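Local structure of lactococcal phage P2 ORF15 (Lactococcus phage p2, 2WZP) at residues Arg31-His36 / Asp48-Lys53; Arg55-Ser60 / Lys92-Gly97. The protein is a distal tail protein (Dit) that probably forms the central hub of the phage baseplate, on which the host-recognition proteins are mounted at the tail tip. All blocks are in the same frame, centred on the assembly; numbering follows the deposited sequence.

Interaction 1 (Arg31-His36 / Asp48-Lys53); sequences RQYKIH and DVTNGK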
loop_
_atom_site.group_PDB
_atom_site.type_symbol
_atom_site.label_atom_id
_atom_site.label_comp_id
_atom_site.label_asym_id
_atom_site.label_seq_id
_atom_site.Cartn_x
_atom_site.Cartn_y
_atom_site.Cartn_z
ATOM N N ARG M 31 16.233 -27.177 16.972
ATOM C CA ARG M 31 16.017 -26.428 18.188
ATOM C C ARG M 31 14.745 -26.936 18.906
ATOM O O ARG M 31 13.795 -27.346 18.242
ATOM C CB ARG M 31 15.924 -24.959 17.736
ATOM C CG ARG M 31 15.448 -23.923 18.700
ATOM C CD ARG M 31 13.936 -23.930 18.838
ATOM N NE ARG M 31 13.184 -23.483 17.663
ATOM C CZ ARG M 31 12.145 -24.128 17.133
ATOM N NH1 ARG M 31 11.791 -25.325 17.587
ATOM N NH2 ARG M 31 11.468 -23.592 16.127
ATOM N N GLN M 32 14.731 -26.915 20.257
ATOM C CA GLN M 32 13.609 -27.371 21.089
ATOM C C GLN M 32 13.245 -26.301 22.092
ATOM O O GLN M 32 14.131 -25.761 22.756
ATOM C CB GLN M 32 13.966 -28.663 21.873
ATOM C CG GLN M 32 14.447 -29.861 21.049
ATOM C CD GLN M 32 13.314 -30.551 20.344
ATOM O OE1 GLN M 32 12.553 -31.295 20.946
ATOM N NE2 GLN M 32 13.170 -30.311 19.053
ATOM N N TYR M 33 11.939 -26.028 22.236
ATOM C CA TYR M 33 11.410 -25.084 23.215
ATOM C C TYR M 33 10.475 -25.826 24.141
ATOM O O TYR M 33 9.724 -26.687 23.692
ATOM C CB TYR M 33 10.623 -23.936 22.556
ATOM C CG TYR M 33 11.450 -22.895 21.839
ATOM C CD1 TYR M 33 12.471 -22.210 22.496
ATOM C CD2 TYR M 33 11.130 -22.497 20.546
ATOM C CE1 TYR M 33 13.212 -21.223 21.849
ATOM C CE2 TYR M 33 11.843 -21.484 19.900
ATOM C CZ TYR M 33 12.901 -20.872 20.545
ATOM O OH TYR M 33 13.593 -19.873 19.910
ATOM N N LYS M 34 10.483 -25.480 25.426
ATOM C CA LYS M 34 9.569 -26.088 26.399
ATOM C C LYS M 34 9.141 -25.023 27.381
ATOM O O LYS M 34 9.934 -24.139 27.690
ATOM C CB LYS M 34 10.250 -27.246 27.163
ATOM C CG LYS M 34 10.476 -28.477 26.332
ATOM C CD LYS M 34 11.273 -29.502 27.080
ATOM C CE LYS M 34 11.396 -30.805 26.321
ATOM N NZ LYS M 34 12.178 -30.642 25.074
ATOM N N ILE M 35 7.908 -25.094 27.875
ATOM C CA ILE M 35 7.415 -24.178 28.897
ATOM C C ILE M 35 7.315 -24.990 30.192
ATOM O O ILE M 35 6.649 -26.021 30.205
ATOM C CB ILE M 35 6.077 -23.499 28.477
ATOM C CG1 ILE M 35 6.306 -22.400 27.398
ATOM C CG2 ILE M 35 5.265 -22.959 29.680
ATOM C CD1 ILE M 35 7.140 -21.118 27.808
ATOM N N HIS M 36 8.036 -24.565 31.249
ATOM C CA HIS M 36 8.017 -25.213 32.564
ATOM C C HIS M 36 7.208 -24.337 33.489
ATOM O O HIS M 36 7.420 -23.118 33.513
ATOM C CB HIS M 36 9.430 -25.360 33.139
ATOM C CG HIS M 36 10.339 -26.227 32.339
ATOM N ND1 HIS M 36 10.624 -27.518 32.728
ATOM C CD2 HIS M 36 11.030 -25.945 31.210
ATOM C CE1 HIS M 36 11.460 -27.988 31.817
ATOM N NE2 HIS M 36 11.731 -27.075 30.882
ATOM N N ASP M 48 5.668 -29.356 25.828
ATOM C CA ASP M 48 6.644 -29.408 24.727
ATOM C C ASP M 48 6.111 -28.494 23.614
ATOM O O ASP M 48 5.245 -28.913 22.837
ATOM C CB ASP M 48 6.859 -30.837 24.192
ATOM C CG ASP M 48 7.985 -30.965 23.171
ATOM O OD1 ASP M 48 8.540 -32.072 23.034
ATOM O OD2 ASP M 48 8.327 -29.957 22.531
ATOM N N VAL M 49 6.631 -27.260 23.528
ATOM C CA VAL M 49 6.146 -26.318 22.517
ATOM C C VAL M 49 6.843 -26.404 21.143
ATOM O O VAL M 49 6.808 -25.476 20.335
ATOM C CB VAL M 49 5.851 -24.890 23.060
ATOM C CG1 VAL M 49 4.816 -24.954 24.198
ATOM C CG2 VAL M 49 7.124 -24.183 23.504
ATOM N N THR M 50 7.429 -27.568 20.872
ATOM C CA THR M 50 8.098 -27.875 19.613
ATOM C C THR M 50 7.412 -29.089 18.977
ATOM O O THR M 50 7.139 -29.076 17.780
ATOM C CB THR M 50 9.615 -28.056 19.841
ATOM O OG1 THR M 50 10.132 -26.846 20.380
ATOM C CG2 THR M 50 10.364 -28.347 18.572
ATOM N N ASN M 51 7.084 -30.101 19.798
ATOM C CA ASN M 51 6.497 -31.363 19.354
ATOM C C ASN M 51 5.117 -31.714 19.915
ATOM O O ASN M 51 4.531 -32.704 19.473
ATOM C CB ASN M 51 7.473 -32.505 19.637
ATOM C CG ASN M 51 8.869 -32.235 19.148
ATOM O OD1 ASN M 51 9.123 -32.057 17.947
ATOM N ND2 ASN M 51 9.795 -32.148 20.086
ATOM N N GLY M 52 4.633 -30.962 20.902
ATOM C CA GLY M 52 3.347 -31.226 21.537
ATOM C C GLY M 52 2.134 -30.740 20.775
ATOM O O GLY M 52 2.227 -30.358 19.604
ATOM N N LYS M 53 0.982 -30.732 21.452
ATOM C CA LYS M 53 -0.298 -30.331 20.870
ATOM C C LYS M 53 -0.476 -28.821 20.869
ATOM O O LYS M 53 -1.332 -28.293 20.164
ATOM C CB LYS M 53 -1.460 -31.054 21.563
ATOM C CG LYS M 53 -1.355 -32.576 21.464
ATOM C CD LYS M 53 -2.490 -33.199 20.669
ATOM C CE LYS M 53 -2.665 -34.636 21.074
ATOM N NZ LYS M 53 -3.961 -35.180 20.598
HETATM O O HOH W 1 10.786 -29.357 22.994
#
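An Asx turn that begins at D48, where the chain leaves strand 46-48, presents T50 and N51 to the edge of strand 32-36. The central bond runs from Y33 N to T50 OG1, 2.7 Å long and nearly straight (163°). T50's hydroxyl is swung beside its own backbone N (chi1 -60°), which turns CG2 the other way, to lie against Q32 NE2 and at the edge of the R31 guanidinium. Threonine thus offers a polar branch to the strand backbone and a methyl to its neighbours. A weak bond from V49 N to Y33 O (3.1 Å) follows, and V49 CG2 packs on Y33 CB at 3.6 Å. At the outer end, Q32 and N51 join their amides: N51 ND2 gives a hydrogen to Q32 OE1 at 3.0 Å, the two planes being only 28° apart. The other hydrogen of N51 ND2 goes to D48 OD1 on its syn side, at 3.2 Å. D48 OD2 meanwhile takes T50 N and N51 N, both from one face of the carboxylate. A water links D48 OD2 and Y33 O to K34 NZ, which stays 4.4 Å from D48 OD1, too far for a salt bridge. The polar ends of R31 and Y33 reach E144 of the second subunit. Since one carboxylate binds two backbone amides and the N51 side chain, D48 holds the turn in shape and fixes how T50 and N51 face the strand; these N-H donors and the nearby K34 would probably favour the charged form of D48.

Interaction 2 (Arg55-Ser60 / Lys92-Gly97); sequences RFYQPS and KLETFG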
loop_
_atom_site.group_PDB
_atom_site.type_symbol
_atom_site.label_atom_id
_atom_site.label_comp_id
_atom_site.label_asym_id
_atom_site.label_seq_id
_atom_site.Cartn_x
_atom_site.Cartn_y
_atom_site.Cartn_z
ATOM N N ARG M 55 2.073 -25.589 20.270
ATOM C CA ARG M 55 3.405 -25.220 19.760
ATOM C C ARG M 55 3.649 -23.726 19.602
ATOM O O ARG M 55 2.716 -22.961 19.338
ATOM C CB ARG M 55 3.673 -25.917 18.425
ATOM C CG ARG M 55 3.634 -27.421 18.530
ATOM C CD ARG M 55 4.046 -28.076 17.252
ATOM N NE ARG M 55 3.507 -29.429 17.195
ATOM C CZ ARG M 55 3.628 -30.229 16.147
ATOM N NH1 ARG M 55 4.290 -29.829 15.071
ATOM N NH2 ARG M 55 3.109 -31.447 16.176
ATOM N N PHE M 56 4.932 -23.329 19.715
ATOM C CA PHE M 56 5.410 -21.957 19.522
ATOM C C PHE M 56 6.222 -21.942 18.250
ATOM O O PHE M 56 7.052 -22.832 18.033
ATOM C CB PHE M 56 6.329 -21.513 20.664
ATOM C CG PHE M 56 5.722 -21.087 21.977
ATOM C CD1 PHE M 56 4.333 -21.097 22.169
ATOM C CD2 PHE M 56 6.533 -20.681 23.028
ATOM C CE1 PHE M 56 3.780 -20.732 23.393
ATOM C CE2 PHE M 56 5.977 -20.299 24.251
ATOM C CZ PHE M 56 4.605 -20.337 24.426
ATOM N N TYR M 57 5.997 -20.925 17.422
ATOM C CA TYR M 57 6.706 -20.712 16.170
ATOM C C TYR M 57 7.121 -19.264 16.104
ATOM O O TYR M 57 6.460 -18.397 16.668
ATOM C CB TYR M 57 5.781 -20.991 14.965
ATOM C CG TYR M 57 5.337 -22.431 14.829
ATOM C CD1 TYR M 57 6.119 -23.360 14.156
ATOM C CD2 TYR M 57 4.117 -22.862 15.350
ATOM C CE1 TYR M 57 5.722 -24.693 14.034
ATOM C CE2 TYR M 57 3.695 -24.191 15.212
ATOM C CZ TYR M 57 4.503 -25.104 14.551
ATOM O OH TYR M 57 4.120 -26.421 14.383
ATOM N N GLN M 58 8.212 -19.007 15.381
ATOM C CA GLN M 58 8.710 -17.683 15.036
ATOM C C GLN M 58 8.854 -16.667 16.170
ATOM O O GLN M 58 8.115 -15.674 16.186
ATOM C CB GLN M 58 7.878 -17.112 13.883
ATOM C CG GLN M 58 8.067 -17.856 12.563
ATOM C CD GLN M 58 6.873 -17.682 11.665
ATOM O OE1 GLN M 58 6.465 -16.561 11.332
ATOM N NE2 GLN M 58 6.277 -18.793 11.263
ATOM N N PRO M 59 9.830 -16.859 17.093
ATOM C CA PRO M 59 10.056 -15.837 18.138
ATOM C C PRO M 59 10.359 -14.500 17.476
ATOM O O PRO M 59 11.126 -14.449 16.506
ATOM C CB PRO M 59 11.290 -16.348 18.890
ATOM C CG PRO M 59 11.931 -17.335 17.968
ATOM C CD PRO M 59 10.822 -17.950 17.183
ATOM N N SER M 60 9.708 -13.431 17.952
ATOM C CA SER M 60 9.866 -12.097 17.372
ATOM C C SER M 60 11.322 -11.670 17.379
ATOM O O SER M 60 11.844 -11.272 16.340
ATOM C CB SER M 60 8.966 -11.088 18.069
ATOM O OG SER M 60 9.229 -11.074 19.458
ATOM N N LYS M 92 4.117 -17.160 17.736
ATOM C CA LYS M 92 2.908 -17.588 17.073
ATOM C C LYS M 92 2.537 -18.847 17.898
ATOM O O LYS M 92 3.392 -19.707 18.122
ATOM C CB LYS M 92 3.207 -17.996 15.617
ATOM C CG LYS M 92 3.187 -16.865 14.619
ATOM C CD LYS M 92 3.207 -17.418 13.205
ATOM C CE LYS M 92 3.000 -16.357 12.145
ATOM N NZ LYS M 92 4.151 -15.411 12.030
ATOM N N LEU M 93 1.298 -18.920 18.395
ATOM C CA LEU M 93 0.830 -20.032 19.224
ATOM C C LEU M 93 -0.201 -20.790 18.396
ATOM O O LEU M 93 -1.207 -20.227 17.953
ATOM C CB LEU M 93 0.280 -19.488 20.576
ATOM C CG LEU M 93 -0.554 -20.381 21.522
ATOM C CD1 LEU M 93 0.323 -21.285 22.316
ATOM C CD2 LEU M 93 -1.239 -19.548 22.552
ATOM N N GLU M 94 0.131 -22.029 18.081
ATOM C CA GLU M 94 -0.687 -22.901 17.262
ATOM C C GLU M 94 -1.061 -24.172 18.021
ATOM O O GLU M 94 -0.226 -24.710 18.777
ATOM C CB GLU M 94 0.061 -23.223 15.972
ATOM C CG GLU M 94 -0.165 -22.177 14.888
ATOM C CD GLU M 94 0.358 -22.517 13.505
ATOM O OE1 GLU M 94 0.419 -23.719 13.152
ATOM O OE2 GLU M 94 0.681 -21.567 12.756
ATOM N N THR M 95 -2.326 -24.632 17.858
ATOM C CA THR M 95 -2.811 -25.873 18.508
ATOM C C THR M 95 -3.035 -27.003 17.509
ATOM O O THR M 95 -3.285 -26.746 16.327
ATOM C CB THR M 95 -3.957 -25.660 19.495
ATOM O OG1 THR M 95 -5.189 -25.454 18.797
ATOM C CG2 THR M 95 -3.671 -24.545 20.520
ATOM N N PHE M 96 -2.855 -28.258 17.967
ATOM C CA PHE M 96 -2.938 -29.459 17.127
ATOM C C PHE M 96 -3.894 -30.528 17.692
ATOM O O PHE M 96 -3.639 -31.725 17.572
ATOM C CB PHE M 96 -1.519 -29.988 16.785
ATOM C CG PHE M 96 -0.636 -28.928 16.152
ATOM C CD1 PHE M 96 -0.480 -28.856 14.769
ATOM C CD2 PHE M 96 0.016 -27.981 16.935
ATOM C CE1 PHE M 96 0.306 -27.844 14.182
ATOM C CE2 PHE M 96 0.769 -26.955 16.344
ATOM C CZ PHE M 96 0.924 -26.900 14.973
ATOM N N GLY M 97 -4.994 -30.076 18.285
ATOM C CA GLY M 97 -6.045 -30.958 18.779
ATOM C C GLY M 97 -6.818 -31.529 17.609
ATOM O O GLY M 97 -6.884 -30.907 16.543
#
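Strands 55-57 and 92-95 run antiparallel, their short axes 4.9 Å apart at closest approach, with R55-E94 and Y57-K92 as hydrogen-bonded pairs on either side of the non-hydrogen-bonded pair F56-L93. Each hydrogen-bonded pair carries two backbone bonds, among them R55 N to E94 O at 2.9 Å. Side chains alternate: R55, Y57, K92 and E94 occupy one face, F56 and L93 the other. R55, extended from CG to NE, lays its guanidinium over the face of the F96 ring, a cation-pi stack with centres 4.2 Å apart and planes at 23°. Arginine suits the place because its aliphatic CG and CD also rest on F96 CE2 while NE bonds G52 O. Y57 and F96 meet rim to rim, CE2 of Y57 lying 3.9 Å from F96 CZ, with the Y57 hydroxyl beside the same carbon. The CB methylene of E94 adjoins the same tyrosine ring, 3.8 Å from Y57 CE2. At the far end K92 bends at its last torsion (chi4 69°) to bring NZ to Q58 OE1 at 2.7 Å, coming from above the amide plane. On the buried face L93 CD1 touches the edge of the F56 ring at CE1, 3.7 Å away. That apolar face continues inward: F56 stacks on F91 and packs against I35, I156 and F158, while L93 packs against M107 and F110 of helix 100-115.

Interactions 1 and 2 follow one another along the chain, their centres about 9 Å apart, and both belong to one antiparallel sheet of the N-terminal region. Strands 46-48 and 54-57 are its outermost strands within the chain, and the turn of 48-53 bridges them: it docks on 32-36 in interaction 1 and passes directly into interaction 2. Probable backbone hydrogen bonds make the join, V49 O to F56 N at 2.9 Å and K53 O to F96 N at 2.7 Å. Side chains meet as well, Y33 OH lying 3.6 Å from P59 CG. R31 and Y33 of 31-36 and P59 of 55-60 all meet E144 of the second subunit, consistent with this region lying at an interface between subunits.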